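Local coordinates for hypothetical protein TM1070 (Thermotoga maritima, PDB 1NC7) that is of unknown function but belongs to the sensory rhodopsin transducer family and binds magnesium ions, at residues Ala60-Thr65 with Val111-Ser116; Ile64-Glu69 with Leu88-Leu93. One frame throughout, in Å; residues are numbered along the deposited sequence.

Contacts 1 and 2 are successive steps of strand 60-68 across one hydrophobic core, sharing Ile64 and Thr65, with centres about 11 Å apart. Contact 1 sets it against strand 110-121, four places along the sheet order; contact 2 against the end of strand 84-89, outermost within this chain, and the turn beyond. The partners touch, Leu115 CD1 lying 3.8 Å from Leu90 CD1. Neither contact reaches the metal sites: the side chain of Thr129, which binds magnesium in a structure of this protein though not in this chain, is about 10 Å from that of Met113 and about 11 Å from that of Leu90. A bound magnesium ion lies about 14 Å from the Met113 side chain.

Contact 1 of 2, residues Ala60-Thr65 with Val111-Ser116; sequences AKIRIT and VVMQLS
Ile62 and Met113, the latter present as selenomethionine, meet tip to tip across the interior of a sandwich-like antiparallel beta fold. Strands 60-68 and 110-121 belong to one eight-stranded sheet, yet they are not neighbours in it. The sheet curls until the two face each other; the axes of segments 60-65 and 111-116 are 10.3 Å apart at closest approach and cross at -44°, and the contact between them is made by apolar side chains.

Ile62 illustrates how a branched residue divides its work. Its CB stands back from the opposite strand and only sets the two branches on their way. Chi1 of -50° sets CG1 beside the backbone N and leaves Ile62 CG2 anti to it, and that methyl, turned to Met113, lies 3.8 Å from its CE. On the other branch, CG1 acts as a spacer and carries CD1 forward, extended from CA (chi2 175°). Ile62 CD1 comes within 4.0 Å of the same Met113 CE, so that one methyl rests against the ends of both branches. Ile62 CD1 also makes a looser approach to Val111 CG2, at 4.4 Å.

Met113 reaches this position on a chain extended beyond CG, and it also packs on Trp29 and Phe31 of strand 28-34 and on Ala105 of strand 101-107. Strand alternation then gives strand 110-121 two different faces: Val111 and Met113 point into the core, whereas Gln114 and Ser116 hydrogen-bond to Asp33 of the second subunit. The strand thus serves the core and the subunit interface at once. Strands at such a crossing diverge, and the backbones come closest between Ala60 and Val111, whose CA atoms are 7.7 Å apart. There a short side chain suffices, the CB of Ala60 resting 3.8 Å from Val111 CG1.

Contact 2 of 2, residues Ile64-Glu69 with Leu88-Leu93; sequences ITFLFE and LRLDKL
Phe66 points the CZ end of its ring at Leu90 and Leu93, which meet it at different angles as the eight-stranded antiparallel sheet closes over its core at the end of strand 84-89, outermost within this chain. The Leu90 side chain crosses the phenylalanine obliquely and puts CD2 at the ring edge, near its plane, 4.0 Å from Phe66 CZ. Leu93 runs at about a right angle to the phenylalanine, and its CD1 lies 3.9 Å from Phe66 CZ. The same para carbon thus meets both methyls, while Tyr101 adds an edge-to-face ring contact.

Two residues earlier on strand 60-68, Ile64 approaches Leu88 tip to tip. Leu88 has its CG anti to the backbone N (chi1 -177°), which sends the branch across to Ile64; Leu88 CD2 and Ile64 CD1 are 3.5 Å apart, tighter than usual for carbons.

Within the same turn Arg89 and Asp91 form a salt bridge. Arg89 grips Asp91 side-on through NE and NH2, both carboxylate oxygens being met on their syn sides by donors 21° and 26° out of the carboxylate plane. Arg89 NE to Asp91 OD1 is 2.7 Å. Lys92 CE lies 4.0 Å above the guanidinium plane of Arg89, over its centre.

Contact 1 of 2, residues Ala60-Thr65 with Val111-Ser116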
ATOM      1  N   ALA D  60       8.187  18.821  14.757  1.00  9.25           N
ATOM      2  CA  ALA D  60       7.608  19.036  13.444  1.00  9.65           C
ATOM      3  C   ALA D  60       6.265  19.738  13.567  1.00  9.20           C
ATOM      4  O   ALA D  60       5.404  19.325  14.343  1.00 10.22           O
ATOM      5  CB  ALA D  60       7.434  17.704  12.723  1.00  9.84           C
ATOM      6  N   LYS D  61       6.112  20.822  12.815  1.00  9.82           N
ATOM      7  CA  LYS D  61       4.867  21.578  12.785  1.00 10.61           C
ATOM      8  C   LYS D  61       4.271  21.216  11.432  1.00  9.19           C
ATOM      9  O   LYS D  61       4.845  21.520  10.383  1.00  9.62           O
ATOM     10  CB  LYS D  61       5.149  23.077  12.874  1.00 12.20           C
ATOM     11  CG  LYS D  61       5.820  23.490  14.176  1.00 18.49           C
ATOM     12  CD  LYS D  61       6.110  24.981  14.201  1.00 22.31           C
ATOM     13  CE  LYS D  61       6.799  25.386  15.495  1.00 24.87           C
ATOM     14  NZ  LYS D  61       7.110  26.844  15.521  1.00 27.84           N
ATOM     15  N   ILE D  62       3.122  20.558  11.465  1.00  9.35           N
ATOM     16  CA  ILE D  62       2.492  20.096  10.244  1.00  9.34           C
ATOM     17  C   ILE D  62       1.132  20.713   9.953  1.00  8.50           C
ATOM     18  O   ILE D  62       0.253  20.751  10.814  1.00  9.27           O
ATOM     19  CB  ILE D  62       2.356  18.562  10.290  1.00 10.95           C
ATOM     20  CG1 ILE D  62       3.702  17.944  10.681  1.00 11.86           C
ATOM     21  CG2 ILE D  62       1.940  18.031   8.940  1.00 12.35           C
ATOM     22  CD1 ILE D  62       3.661  16.449  10.872  1.00 13.64           C
ATOM     23  N   ARG D  63       0.986  21.206   8.727  1.00  7.32           N
ATOM     24  CA  ARG D  63      -0.258  21.801   8.258  1.00  9.47           C
ATOM     25  C   ARG D  63      -0.923  20.740   7.387  1.00  7.80           C
ATOM     26  O   ARG D  63      -0.353  20.307   6.383  1.00  8.19           O
ATOM     27  CB  ARG D  63       0.038  23.056   7.431  1.00 13.14           C
ATOM     28  CG  ARG D  63      -1.187  23.692   6.801  1.00 18.12           C
ATOM     29  CD  ARG D  63      -0.835  24.994   6.099  1.00 24.23           C
ATOM     30  NE  ARG D  63       0.186  24.805   5.073  1.00 29.65           N
ATOM     31  CZ  ARG D  63       0.655  25.778   4.298  1.00 32.65           C
ATOM     32  NH1 ARG D  63       0.194  27.015   4.428  1.00 34.78           N
ATOM     33  NH2 ARG D  63       1.587  25.515   3.392  1.00 34.80           N
ATOM     34  N   ILE D  64      -2.115  20.311   7.787  1.00  7.32           N
ATOM     35  CA  ILE D  64      -2.843  19.277   7.059  1.00  7.65           C
ATOM     36  C   ILE D  64      -4.025  19.867   6.306  1.00  6.65           C
ATOM     37  O   ILE D  64      -4.971  20.363   6.916  1.00  8.13           O
ATOM     38  CB  ILE D  64      -3.380  18.196   8.014  1.00  8.03           C
ATOM     39  CG1 ILE D  64      -2.254  17.693   8.924  1.00 11.09           C
ATOM     40  CG2 ILE D  64      -3.966  17.042   7.207  1.00 10.32           C
ATOM     41  CD1 ILE D  64      -2.714  16.741  10.004  1.00 13.18           C
ATOM     42  N   THR D  65      -3.969  19.795   4.981  1.00  5.92           N
ATOM     43  CA  THR D  65      -5.033  20.329   4.140  1.00  6.72           C
ATOM     44  C   THR D  65      -5.931  19.226   3.585  1.00  6.60           C
ATOM     45  O   THR D  65      -5.452  18.246   3.009  1.00  6.36           O
ATOM     46  CB  THR D  65      -4.449  21.125   2.961  1.00  6.79           C
ATOM     47  OG1 THR D  65      -3.638  22.195   3.463  1.00  8.85           O
ATOM     48  CG2 THR D  65      -5.566  21.703   2.095  1.00  7.81           C
ATOM     49  N   VAL D 111       9.433  14.202   7.722  1.00  5.41           N
ATOM     50  CA  VAL D 111       8.693  13.212   8.503  1.00  5.73           C
ATOM     51  C   VAL D 111       8.244  12.123   7.532  1.00  4.47           C
ATOM     52  O   VAL D 111       8.494  12.217   6.334  1.00  4.82           O
ATOM     53  CB  VAL D 111       7.443  13.826   9.191  1.00  4.63           C
ATOM     54  CG1 VAL D 111       7.874  14.840  10.241  1.00  5.39           C
ATOM     55  CG2 VAL D 111       6.535  14.481   8.157  1.00  5.64           C
ATOM     56  N   VAL D 112       7.605  11.078   8.049  1.00  4.07           N
ATOM     57  CA  VAL D 112       7.109  10.007   7.190  1.00  4.03           C
ATOM     58  C   VAL D 112       5.654   9.791   7.572  1.00  3.13           C
ATOM     59  O   VAL D 112       5.307   9.834   8.755  1.00  3.15           O
ATOM     60  CB  VAL D 112       7.891   8.691   7.386  1.00  3.96           C
ATOM     61  CG1 VAL D 112       7.390   7.647   6.393  1.00  5.78           C
ATOM     62  CG2 VAL D 112       9.383   8.934   7.179  1.00  4.49           C
HETATM   63  N   MSE D 113       4.803   9.570   6.574  1.00  3.66           N
HETATM   64  CA  MSE D 113       3.381   9.382   6.839  1.00  3.98           C
HETATM   65  C   MSE D 113       2.752   8.191   6.140  1.00  3.05           C
HETATM   66  O   MSE D 113       3.173   7.791   5.052  1.00  3.39           O
HETATM   67  CB  MSE D 113       2.605  10.637   6.451  1.00  5.78           C
HETATM   68  CG  MSE D 113       3.007  11.864   7.228  1.00  4.51           C
HETATM   69 SE   MSE D 113       1.809  13.326   6.896  0.87 12.86          SE
HETATM   70  CE  MSE D 113       3.009  14.766   7.321  1.00 10.80           C
ATOM     71  N   GLN D 114       1.717   7.654   6.781  1.00  3.36           N
ATOM     72  CA  GLN D 114       0.972   6.503   6.281  1.00  3.35           C
ATOM     73  C   GLN D 114      -0.491   6.723   6.655  1.00  4.16           C
ATOM     74  O   GLN D 114      -0.783   7.233   7.736  1.00  6.02           O
ATOM     75  CB  GLN D 114       1.501   5.230   6.955  1.00  4.03           C
ATOM     76  CG  GLN D 114       0.897   3.922   6.459  1.00  4.99           C
ATOM     77  CD  GLN D 114       1.555   2.707   7.105  1.00  5.72           C
ATOM     78  OE1 GLN D 114       2.640   2.805   7.680  1.00  4.60           O
ATOM     79  NE2 GLN D 114       0.902   1.558   7.009  1.00  3.99           N
ATOM     80  N   LEU D 115      -1.409   6.353   5.766  1.00  4.02           N
ATOM     81  CA  LEU D 115      -2.836   6.519   6.041  1.00  3.65           C
ATOM     82  C   LEU D 115      -3.531   5.168   6.047  1.00  3.30           C
ATOM     83  O   LEU D 115      -3.387   4.378   5.110  1.00  4.03           O
ATOM     84  CB  LEU D 115      -3.498   7.412   4.985  1.00  4.24           C
ATOM     85  CG  LEU D 115      -4.997   7.694   5.168  1.00  5.18           C
ATOM     86  CD1 LEU D 115      -5.216   8.507   6.441  1.00  6.50           C
ATOM     87  CD2 LEU D 115      -5.534   8.448   3.957  1.00  5.79           C
ATOM     88  N   SER D 116      -4.293   4.910   7.104  1.00  4.27           N
ATOM     89  CA  SER D 116      -5.009   3.652   7.226  1.00  3.75           C
ATOM     90  C   SER D 116      -6.471   3.903   7.523  1.00  5.46           C
ATOM     91  O   SER D 116      -6.821   4.861   8.205  1.00  5.94           O
ATOM     92  CB  SER D 116      -4.399   2.808   8.340  1.00  6.14           C
ATOM     93  OG  SER D 116      -3.021   2.613   8.097  1.00  5.73           O
TER

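Contact 2 of 2, residues Ile64-Glu69 with Leu88-Leu93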
ATOM      1  N   ILE D  64      -2.115  20.311   7.787  1.00  7.32           N
ATOM      2  CA  ILE D  64      -2.843  19.277   7.059  1.00  7.65           C
ATOM      3  C   ILE D  64      -4.025  19.867   6.306  1.00  6.65           C
ATOM      4  O   ILE D  64      -4.971  20.363   6.916  1.00  8.13           O
ATOM      5  CB  ILE D  64      -3.380  18.196   8.014  1.00  8.03           C
ATOM      6  CG1 ILE D  64      -2.254  17.693   8.924  1.00 11.09           C
ATOM      7  CG2 ILE D  64      -3.966  17.042   7.207  1.00 10.32           C
ATOM      8  CD1 ILE D  64      -2.714  16.741  10.004  1.00 13.18           C
ATOM      9  N   THR D  65      -3.969  19.795   4.981  1.00  5.92           N
ATOM     10  CA  THR D  65      -5.033  20.329   4.140  1.00  6.72           C
ATOM     11  C   THR D  65      -5.931  19.226   3.585  1.00  6.60           C
ATOM     12  O   THR D  65      -5.452  18.246   3.009  1.00  6.36           O
ATOM     13  CB  THR D  65      -4.449  21.125   2.961  1.00  6.79           C
ATOM     14  OG1 THR D  65      -3.638  22.195   3.463  1.00  8.85           O
ATOM     15  CG2 THR D  65      -5.566  21.703   2.095  1.00  7.81           C
ATOM     16  N   PHE D  66      -7.235  19.400   3.768  1.00  5.85           N
ATOM     17  CA  PHE D  66      -8.221  18.448   3.276  1.00  5.45           C
ATOM     18  C   PHE D  66      -8.911  19.048   2.057  1.00  7.09           C
ATOM     19  O   PHE D  66      -9.462  20.152   2.127  1.00  6.77           O
ATOM     20  CB  PHE D  66      -9.251  18.153   4.370  1.00  7.11           C
ATOM     21  CG  PHE D  66      -8.682  17.432   5.556  1.00  8.17           C
ATOM     22  CD1 PHE D  66      -8.647  16.042   5.593  1.00 12.27           C
ATOM     23  CD2 PHE D  66      -8.148  18.145   6.623  1.00 10.34           C
ATOM     24  CE1 PHE D  66      -8.084  15.372   6.680  1.00 13.19           C
ATOM     25  CE2 PHE D  66      -7.584  17.486   7.712  1.00 10.52           C
ATOM     26  CZ  PHE D  66      -7.554  16.097   7.740  1.00 12.86           C
ATOM     27  N   LEU D  67      -8.856  18.329   0.939  1.00  5.32           N
ATOM     28  CA  LEU D  67      -9.486  18.764  -0.302  1.00  5.47           C
ATOM     29  C   LEU D  67     -10.733  17.917  -0.514  1.00  6.02           C
ATOM     30  O   LEU D  67     -10.742  16.726  -0.200  1.00  6.54           O
ATOM     31  CB  LEU D  67      -8.541  18.570  -1.490  1.00  6.06           C
ATOM     32  CG  LEU D  67      -7.177  19.259  -1.460  1.00  7.43           C
ATOM     33  CD1 LEU D  67      -6.440  18.949  -2.752  1.00  7.95           C
ATOM     34  CD2 LEU D  67      -7.348  20.763  -1.280  1.00  9.77           C
ATOM     35  N   PHE D  68     -11.784  18.529  -1.044  1.00  5.69           N
ATOM     36  CA  PHE D  68     -13.033  17.818  -1.278  1.00  5.15           C
ATOM     37  C   PHE D  68     -13.404  17.822  -2.754  1.00  5.38           C
ATOM     38  O   PHE D  68     -12.726  18.443  -3.568  1.00  6.72           O
ATOM     39  CB  PHE D  68     -14.131  18.451  -0.422  1.00  5.62           C
ATOM     40  CG  PHE D  68     -13.847  18.373   1.051  1.00  5.55           C
ATOM     41  CD1 PHE D  68     -14.141  17.216   1.766  1.00  7.52           C
ATOM     42  CD2 PHE D  68     -13.223  19.428   1.709  1.00  7.94           C
ATOM     43  CE1 PHE D  68     -13.812  17.108   3.118  1.00  8.70           C
ATOM     44  CE2 PHE D  68     -12.890  19.329   3.060  1.00  8.94           C
ATOM     45  CZ  PHE D  68     -13.185  18.166   3.765  1.00  9.83           C
ATOM     46  N   GLU D  69     -14.478  17.119  -3.100  1.00  7.54           N
ATOM     47  CA  GLU D  69     -14.896  17.052  -4.492  1.00  8.40           C
ATOM     48  C   GLU D  69     -15.635  18.296  -4.965  1.00  9.60           C
ATOM     49  O   GLU D  69     -15.428  18.743  -6.092  1.00  9.30           O
ATOM     50  CB  GLU D  69     -15.779  15.822  -4.730  1.00  9.00           C
ATOM     51  CG  GLU D  69     -15.076  14.493  -4.483  1.00 11.14           C
ATOM     52  CD  GLU D  69     -15.873  13.317  -5.010  1.00 14.44           C
ATOM     53  OE1 GLU D  69     -17.055  13.184  -4.633  1.00 16.84           O
ATOM     54  OE2 GLU D  69     -15.316  12.527  -5.805  1.00 15.06           O
ATOM     55  N   LEU D  88      -2.893  10.201  14.178  1.00  5.12           N
ATOM     56  CA  LEU D  88      -3.970  11.185  14.211  1.00  4.93           C
ATOM     57  C   LEU D  88      -5.313  10.648  13.730  1.00  6.23           C
ATOM     58  O   LEU D  88      -5.450  10.218  12.583  1.00  6.75           O
ATOM     59  CB  LEU D  88      -3.578  12.401  13.369  1.00  6.06           C
ATOM     60  CG  LEU D  88      -4.571  13.563  13.345  1.00  6.93           C
ATOM     61  CD1 LEU D  88      -4.675  14.180  14.734  1.00  8.86           C
ATOM     62  CD2 LEU D  88      -4.109  14.597  12.334  1.00  9.01           C
ATOM     63  N   ARG D  89      -6.301  10.677  14.621  1.00  6.11           N
ATOM     64  CA  ARG D  89      -7.649  10.209  14.301  1.00  6.10           C
ATOM     65  C   ARG D  89      -8.381  11.288  13.512  1.00  6.29           C
ATOM     66  O   ARG D  89      -8.783  12.313  14.062  1.00  7.58           O
ATOM     67  CB  ARG D  89      -8.408   9.880  15.589  1.00  7.53           C
ATOM     68  CG  ARG D  89      -7.981   8.569  16.231  1.00  8.98           C
ATOM     69  CD  ARG D  89      -8.504   7.391  15.421  1.00 11.46           C
ATOM     70  NE  ARG D  89      -9.959   7.294  15.498  1.00 13.53           N
ATOM     71  CZ  ARG D  89     -10.615   6.491  16.330  1.00 15.77           C
ATOM     72  NH1 ARG D  89      -9.947   5.702  17.162  1.00 17.27           N
ATOM     73  NH2 ARG D  89     -11.942   6.486  16.340  1.00 17.14           N
ATOM     74  N   LEU D  90      -8.554  11.044  12.219  1.00  6.15           N
ATOM     75  CA  LEU D  90      -9.204  12.003  11.335  1.00  7.01           C
ATOM     76  C   LEU D  90     -10.707  12.141  11.544  1.00  8.84           C
ATOM     77  O   LEU D  90     -11.309  13.110  11.084  1.00 11.30           O
ATOM     78  CB  LEU D  90      -8.908  11.643   9.877  1.00  6.91           C
ATOM     79  CG  LEU D  90      -7.419  11.543   9.521  1.00  6.99           C
ATOM     80  CD1 LEU D  90      -7.265  11.287   8.031  1.00  6.62           C
ATOM     81  CD2 LEU D  90      -6.700  12.825   9.904  1.00  7.94           C
ATOM     82  N   ASP D  91     -11.308  11.176  12.233  1.00  7.95           N
ATOM     83  CA  ASP D  91     -12.744  11.205  12.505  1.00 10.52           C
ATOM     84  C   ASP D  91     -13.090  12.131  13.671  1.00 11.41           C
ATOM     85  O   ASP D  91     -14.263  12.325  13.990  1.00 12.39           O
ATOM     86  CB  ASP D  91     -13.253   9.793  12.815  1.00 11.26           C
ATOM     87  CG  ASP D  91     -12.561   9.173  14.013  1.00 11.97           C
ATOM     88  OD1 ASP D  91     -11.313   9.185  14.051  1.00 11.65           O
ATOM     89  OD2 ASP D  91     -13.259   8.663  14.915  1.00 14.95           O
ATOM     90  N   LYS D  92     -12.069  12.702  14.301  1.00 10.87           N
ATOM     91  CA  LYS D  92     -12.277  13.598  15.435  1.00 12.75           C
ATOM     92  C   LYS D  92     -11.908  15.041  15.101  1.00 13.53           C
ATOM     93  O   LYS D  92     -11.587  15.825  15.995  1.00 14.48           O
ATOM     94  CB  LYS D  92     -11.444  13.122  16.627  1.00 13.29           C
ATOM     95  CG  LYS D  92     -11.739  11.691  17.051  1.00 16.60           C
ATOM     96  CD  LYS D  92     -10.845  11.266  18.203  1.00 19.48           C
ATOM     97  CE  LYS D  92     -11.147   9.843  18.644  1.00 21.74           C
ATOM     98  NZ  LYS D  92     -10.254   9.410  19.755  1.00 23.33           N
ATOM     99  N   LEU D  93     -11.972  15.392  13.821  1.00 13.25           N
ATOM    100  CA  LEU D  93     -11.611  16.737  13.381  1.00 13.69           C
ATOM    101  C   LEU D  93     -12.763  17.566  12.817  1.00 13.62           C
ATOM    102  O   LEU D  93     -12.542  18.654  12.285  1.00 14.59           O
ATOM    103  CB  LEU D  93     -10.501  16.656  12.329  1.00 14.14           C
ATOM    104  CG  LEU D  93      -9.194  15.965  12.725  1.00 14.76           C
ATOM    105  CD1 LEU D  93      -8.238  15.970  11.540  1.00 15.44           C
ATOM    106  CD2 LEU D  93      -8.574  16.673  13.916  1.00 16.21           C
TER